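Local coordinates for DUF1987 domain-containing protein (Pseudomonas aeruginosa, PDB 6K4F) that acts in the SiaABC threonine phosphorylation pathway, which controls biofilm formation in response to carbon availability, at residues A[50-55]-A[89-94]; A[108-113]-A[121-126]. All coordinates share one frame; numbering follows the deposited sequence.

How the interactions relate
Both contacts belong to one alpha/beta domain of the SiaC family, in which helices connect neighbouring parallel strands of a mixed sheet. Interaction 1 joins the end of helix 37-53 to the turn between helix 70-88 and strand 93-99, whereas interaction 2 lays helix 108-115 against the edge strand 121-125. They follow in series along the chain: the first closes before the second opens, and strand 93-99 leads on toward helix 108-115. Their centres lie 22 Å apart and their nearest atoms about 6 Å, without touching. Strands 93-99 and 121-125 are neighbours in the sheet, so the two contacts are tied through it, one polar at a helix terminus, the other mainly apolar.

Interaction 1 of 2, residues A[50-55]-A[89-94]; sequences RFLADG and GGRPVS
The guanidinium group of R91 meets the last turn of helix 37-53 at F51 and L52, so that an arginine just past a beta-alpha-beta crossover helix, 70-88, donates to backbone carbonyls at the C-terminal end of another helix. R91 NH1 donates to L52 O at 2.8 Å, the nearly straight bond (160° at the hydrogen) lying in the guanidinium plane and using a lone pair of the carbonyl. R91 NH2 adds a weaker bond to F51 O at 3.3 Å. The rotation of the guanidinium is further fixed from the loop that continues past G55, where R91 NE donates to R57 O. The two faces of the group differ: L52 CD2 sits 3.9 Å above one, offset toward its rim, while over the other G55 O comes to 3.0 Å from R91 CZ, a polar approach whose angles make no hydrogen bond. F51 CE2 reaches R91 NH2 at 3.7 Å, with ring and guanidinium planes 30° apart. The positive charge thus lies among carbonyl oxygens at the negative end of the helix dipole, which would be expected to favour it. A bend at the second torsion (chi2 65°) turns the arginine chain across L52. Further out, A86 of helix 70-88 packs on both L52 and R91, and W21 meets the F51 ring edge-to-face. Helix 70-88 ends in a Schellman motif, with positive phi at G90 immediately before R91.

Interaction 2 of 2, residues A[108-113]-A[121-126]; sequences ELAEEF and FAIQAH
I123 and F121, alternate residues of strand 121-125, push their side chains under helix 108-115 and meet A110 and F113. The tight part centres on A110, whose CB lies 3.7 Å from I123 CD1. I123 extends to the helix because CG1 lies anti to its own carbonyl carbon (chi1 -57°) and the chain then runs straight on to CD1. Alongside, the far end of the F121 ring rests against the helix at A110 and F113, one turn apart, with F121 CZ 3.7 Å from A110 O and 3.8 Å from F113 CB, both approached obliquely. These residues close one beta-alpha-beta unit of the domain: the helix returns the chain from strand 93-99 to its parallel neighbour 121-125, and the axes of segments 108-113 and 121-125 run almost antiparallel (168°), 9.4 Å apart at their closest. W97 and L95 of strand 93-99 extend the packing beneath A110 and F121, while the F113 ring turns away to I73, M77 and L80 of helix 70-88. On the more exposed side, E111 adds a smaller contact. It leaves the helix pointing away from the strand, but a bend at its second torsion (chi2 -82°) folds the carboxylate back, so that E111 OE2 lies 3.4 Å from the methyl I123 CD1.

Interaction 1 of 2, residues A[50-55]-A[89-94]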
loop_
_atom_site.group_PDB
_atom_site.type_symbol
_atom_site.label_atom_id
_atom_site.label_comp_id
_atom_site.label_asym_id
_atom_site.label_seq_id
_atom_site.Cartn_x
_atom_site.Cartn_y
_atom_site.Cartn_z
ATOM N N ARG A 50 -5.624 -9.918 7.264
ATOM C CA ARG A 50 -6.907 -10.612 7.292
ATOM C C ARG A 50 -7.394 -10.933 5.886
ATOM O O ARG A 50 -7.928 -12.022 5.647
ATOM C CB ARG A 50 -7.941 -9.783 8.061
ATOM C CG ARG A 50 -7.600 -9.604 9.548
ATOM C CD ARG A 50 -8.711 -8.919 10.333
ATOM N NE ARG A 50 -8.705 -7.465 10.177
ATOM C CZ ARG A 50 -9.619 -6.817 9.478
ATOM N NH1 ARG A 50 -10.586 -7.505 8.886
ATOM N NH2 ARG A 50 -9.566 -5.503 9.362
ATOM N N PHE A 51 -7.199 -10.015 4.935
ATOM C CA PHE A 51 -7.627 -10.282 3.568
ATOM C C PHE A 51 -6.897 -11.488 2.993
ATOM O O PHE A 51 -7.492 -12.309 2.282
ATOM C CB PHE A 51 -7.396 -9.054 2.687
ATOM C CG PHE A 51 -7.857 -9.237 1.267
ATOM C CD1 PHE A 51 -9.150 -8.897 0.899
ATOM C CD2 PHE A 51 -7.004 -9.770 0.304
ATOM C CE1 PHE A 51 -9.590 -9.075 -0.403
ATOM C CE2 PHE A 51 -7.434 -9.952 -0.999
ATOM C CZ PHE A 51 -8.727 -9.607 -1.355
ATOM N N LEU A 52 -5.601 -11.606 3.286
ATOM C CA LEU A 52 -4.821 -12.733 2.785
ATOM C C LEU A 52 -5.238 -14.032 3.457
ATOM O O LEU A 52 -5.241 -15.093 2.824
ATOM C CB LEU A 52 -3.333 -12.466 3.013
ATOM C CG LEU A 52 -2.827 -11.226 2.286
ATOM C CD1 LEU A 52 -1.409 -10.880 2.716
ATOM C CD2 LEU A 52 -2.914 -11.427 0.773
ATOM N N ALA A 53 -5.604 -13.965 4.738
ATOM C CA ALA A 53 -5.899 -15.170 5.501
ATOM C C ALA A 53 -7.292 -15.711 5.202
ATOM O O ALA A 53 -7.494 -16.929 5.197
ATOM C CB ALA A 53 -5.751 -14.892 6.997
ATOM N N ASP A 54 -8.262 -14.835 4.948
ATOM C CA ASP A 54 -9.646 -15.275 4.834
ATOM C C ASP A 54 -10.009 -15.795 3.450
ATOM O O ASP A 54 -11.143 -16.250 3.264
ATOM C CB ASP A 54 -10.607 -14.143 5.212
ATOM C CG ASP A 54 -10.315 -13.551 6.582
ATOM O OD1 ASP A 54 -9.489 -14.121 7.326
ATOM O OD2 ASP A 54 -10.918 -12.508 6.913
ATOM N N GLY A 55 -9.099 -15.753 2.486
ATOM C CA GLY A 55 -9.447 -16.211 1.158
ATOM C C GLY A 55 -8.246 -16.241 0.243
ATOM O O GLY A 55 -7.111 -16.012 0.665
ATOM N N GLY A 89 4.109 -17.399 -1.973
ATOM C CA GLY A 89 3.204 -18.504 -1.746
ATOM C C GLY A 89 2.188 -18.734 -2.846
ATOM O O GLY A 89 1.319 -19.599 -2.699
ATOM N N GLY A 90 2.255 -17.985 -3.940
ATOM C CA GLY A 90 1.331 -18.172 -5.039
ATOM C C GLY A 90 0.128 -17.254 -5.057
ATOM O O GLY A 90 -0.735 -17.416 -5.925
ATOM N N ARG A 91 0.042 -16.298 -4.141
ATOM C CA ARG A 91 -1.083 -15.364 -4.141
ATOM C C ARG A 91 -0.907 -14.345 -5.260
ATOM O O ARG A 91 0.165 -13.744 -5.373
ATOM C CB ARG A 91 -1.180 -14.642 -2.794
ATOM C CG ARG A 91 -2.461 -13.847 -2.593
ATOM C CD ARG A 91 -3.652 -14.780 -2.543
ATOM N NE ARG A 91 -4.874 -14.101 -2.141
ATOM C CZ ARG A 91 -5.371 -14.130 -0.911
ATOM N NH1 ARG A 91 -4.749 -14.808 0.046
ATOM N NH2 ARG A 91 -6.495 -13.482 -0.640
ATOM N N PRO A 92 -1.919 -14.129 -6.104
ATOM C CA PRO A 92 -1.838 -13.039 -7.092
ATOM C C PRO A 92 -1.864 -11.687 -6.390
ATOM O O PRO A 92 -2.824 -11.353 -5.691
ATOM C CB PRO A 92 -3.082 -13.252 -7.965
ATOM C CG PRO A 92 -3.536 -14.671 -7.677
ATOM C CD PRO A 92 -3.151 -14.919 -6.249
ATOM N N VAL A 93 -0.789 -10.918 -6.559
ATOM C CA VAL A 93 -0.663 -9.589 -5.974
ATOM C C VAL A 93 -0.115 -8.658 -7.049
ATOM O O VAL A 93 0.735 -9.061 -7.849
ATOM C CB VAL A 93 0.264 -9.598 -4.739
ATOM C CG1 VAL A 93 0.478 -8.184 -4.221
ATOM C CG2 VAL A 93 -0.327 -10.478 -3.611
ATOM N N SER A 94 -0.607 -7.422 -7.084
ATOM C CA SER A 94 -0.068 -6.463 -8.036
ATOM C C SER A 94 -0.197 -5.056 -7.482
ATOM O O SER A 94 -1.053 -4.773 -6.631
ATOM C CB SER A 94 -0.767 -6.568 -9.397
ATOM O OG SER A 94 -2.140 -6.294 -9.260
#

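Interaction 2 of 2, residues A[108-113]-A[121-126]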
loop_
_atom_site.group_PDB
_atom_site.type_symbol
_atom_site.label_atom_id
_atom_site.label_comp_id
_atom_site.label_asym_id
_atom_site.label_seq_id
_atom_site.Cartn_x
_atom_site.Cartn_y
_atom_site.Cartn_z
ATOM N N GLU A 108 11.991 7.931 -7.332
ATOM C CA GLU A 108 13.145 7.192 -6.824
ATOM C C GLU A 108 12.746 6.229 -5.711
ATOM O O GLU A 108 13.170 5.064 -5.694
ATOM C CB GLU A 108 14.202 8.184 -6.334
ATOM C CG GLU A 108 15.621 7.649 -6.265
ATOM C CD GLU A 108 16.088 7.027 -7.566
ATOM O OE1 GLU A 108 16.109 5.782 -7.652
ATOM O OE2 GLU A 108 16.443 7.783 -8.496
ATOM N N LEU A 109 11.938 6.700 -4.764
ATOM C CA LEU A 109 11.480 5.815 -3.699
ATOM C C LEU A 109 10.695 4.635 -4.266
ATOM O O LEU A 109 10.912 3.483 -3.865
ATOM C CB LEU A 109 10.636 6.597 -2.705
ATOM C CG LEU A 109 10.033 5.766 -1.584
ATOM C CD1 LEU A 109 11.125 5.318 -0.648
ATOM C CD2 LEU A 109 9.012 6.599 -0.846
ATOM N N ALA A 110 9.806 4.897 -5.230
ATOM C CA ALA A 110 9.031 3.815 -5.830
ATOM C C ALA A 110 9.940 2.777 -6.466
ATOM O O ALA A 110 9.710 1.569 -6.323
ATOM C CB ALA A 110 8.052 4.376 -6.864
ATOM N N GLU A 111 11.013 3.229 -7.130
ATOM C CA GLU A 111 11.942 2.296 -7.765
ATOM C C GLU A 111 12.671 1.454 -6.729
ATOM O O GLU A 111 12.888 0.257 -6.940
ATOM C CB GLU A 111 12.950 3.042 -8.639
ATOM C CG GLU A 111 12.344 3.926 -9.712
ATOM C CD GLU A 111 11.938 3.158 -10.957
ATOM O OE1 GLU A 111 11.557 3.809 -11.955
ATOM O OE2 GLU A 111 11.990 1.909 -10.940
ATOM N N GLU A 112 13.038 2.052 -5.593
ATOM C CA GLU A 112 13.674 1.271 -4.541
ATOM C C GLU A 112 12.721 0.234 -3.960
ATOM O O GLU A 112 13.125 -0.908 -3.714
ATOM C CB GLU A 112 14.204 2.203 -3.452
ATOM C CG GLU A 112 15.422 2.987 -3.929
ATOM C CD GLU A 112 15.664 4.249 -3.130
ATOM O OE1 GLU A 112 14.838 4.566 -2.267
ATOM O OE2 GLU A 112 16.688 4.920 -3.363
ATOM N N PHE A 113 11.463 0.613 -3.710
ATOM C CA PHE A 113 10.467 -0.370 -3.297
ATOM C C PHE A 113 10.310 -1.454 -4.361
ATOM O O PHE A 113 10.221 -2.647 -4.045
ATOM C CB PHE A 113 9.109 0.307 -3.066
ATOM C CG PHE A 113 8.982 1.059 -1.756
ATOM C CD1 PHE A 113 9.593 0.611 -0.607
ATOM C CD2 PHE A 113 8.196 2.203 -1.690
ATOM C CE1 PHE A 113 9.445 1.302 0.591
ATOM C CE2 PHE A 113 8.035 2.897 -0.502
ATOM C CZ PHE A 113 8.661 2.445 0.643
ATOM N N PHE A 121 4.661 -4.540 -10.430
ATOM C CA PHE A 121 4.820 -3.297 -9.672
ATOM C C PHE A 121 5.040 -2.228 -10.734
ATOM O O PHE A 121 6.158 -2.038 -11.225
ATOM C CB PHE A 121 5.994 -3.411 -8.695
ATOM C CG PHE A 121 6.127 -2.269 -7.696
ATOM C CD1 PHE A 121 6.162 -0.940 -8.107
ATOM C CD2 PHE A 121 6.307 -2.550 -6.344
ATOM C CE1 PHE A 121 6.333 0.084 -7.195
ATOM C CE2 PHE A 121 6.473 -1.529 -5.418
ATOM C CZ PHE A 121 6.490 -0.214 -5.834
ATOM N N ALA A 122 3.967 -1.561 -11.110
ATOM C CA ALA A 122 3.978 -0.600 -12.202
ATOM C C ALA A 122 4.158 0.800 -11.637
ATOM O O ALA A 122 3.343 1.255 -10.824
ATOM C CB ALA A 122 2.667 -0.695 -12.984
ATOM N N ILE A 123 5.220 1.477 -12.055
ATOM C CA ILE A 123 5.462 2.865 -11.682
ATOM C C ILE A 123 5.055 3.705 -12.879
ATOM O O ILE A 123 5.691 3.645 -13.940
ATOM C CB ILE A 123 6.925 3.105 -11.295
ATOM C CG1 ILE A 123 7.323 2.164 -10.159
ATOM C CG2 ILE A 123 7.125 4.558 -10.908
ATOM C CD1 ILE A 123 8.813 2.223 -9.799
ATOM N N GLN A 124 4.005 4.497 -12.710
ATOM C CA GLN A 124 3.281 5.062 -13.839
ATOM C C GLN A 124 3.174 6.569 -13.696
ATOM O O GLN A 124 2.524 7.066 -12.767
ATOM C CB GLN A 124 1.899 4.421 -13.941
ATOM C CG GLN A 124 1.970 2.906 -13.969
ATOM C CD GLN A 124 0.954 2.291 -14.899
ATOM O OE1 GLN A 124 -0.248 2.401 -14.671
ATOM N NE2 GLN A 124 1.433 1.635 -15.955
ATOM N N ALA A 125 3.810 7.287 -14.618
ATOM C CA ALA A 125 3.683 8.734 -14.682
ATOM C C ALA A 125 2.357 9.116 -15.327
ATOM O O ALA A 125 1.816 8.389 -16.164
ATOM C CB ALA A 125 4.847 9.338 -15.464
ATOM N N HIS A 126 1.833 10.270 -14.927
ATOM C CA HIS A 126 0.555 10.743 -15.447
ATOM C C HIS A 126 0.625 12.211 -15.863
ATOM O O HIS A 126 1.221 13.037 -15.172
ATOM C CB HIS A 126 -0.551 10.548 -14.406
#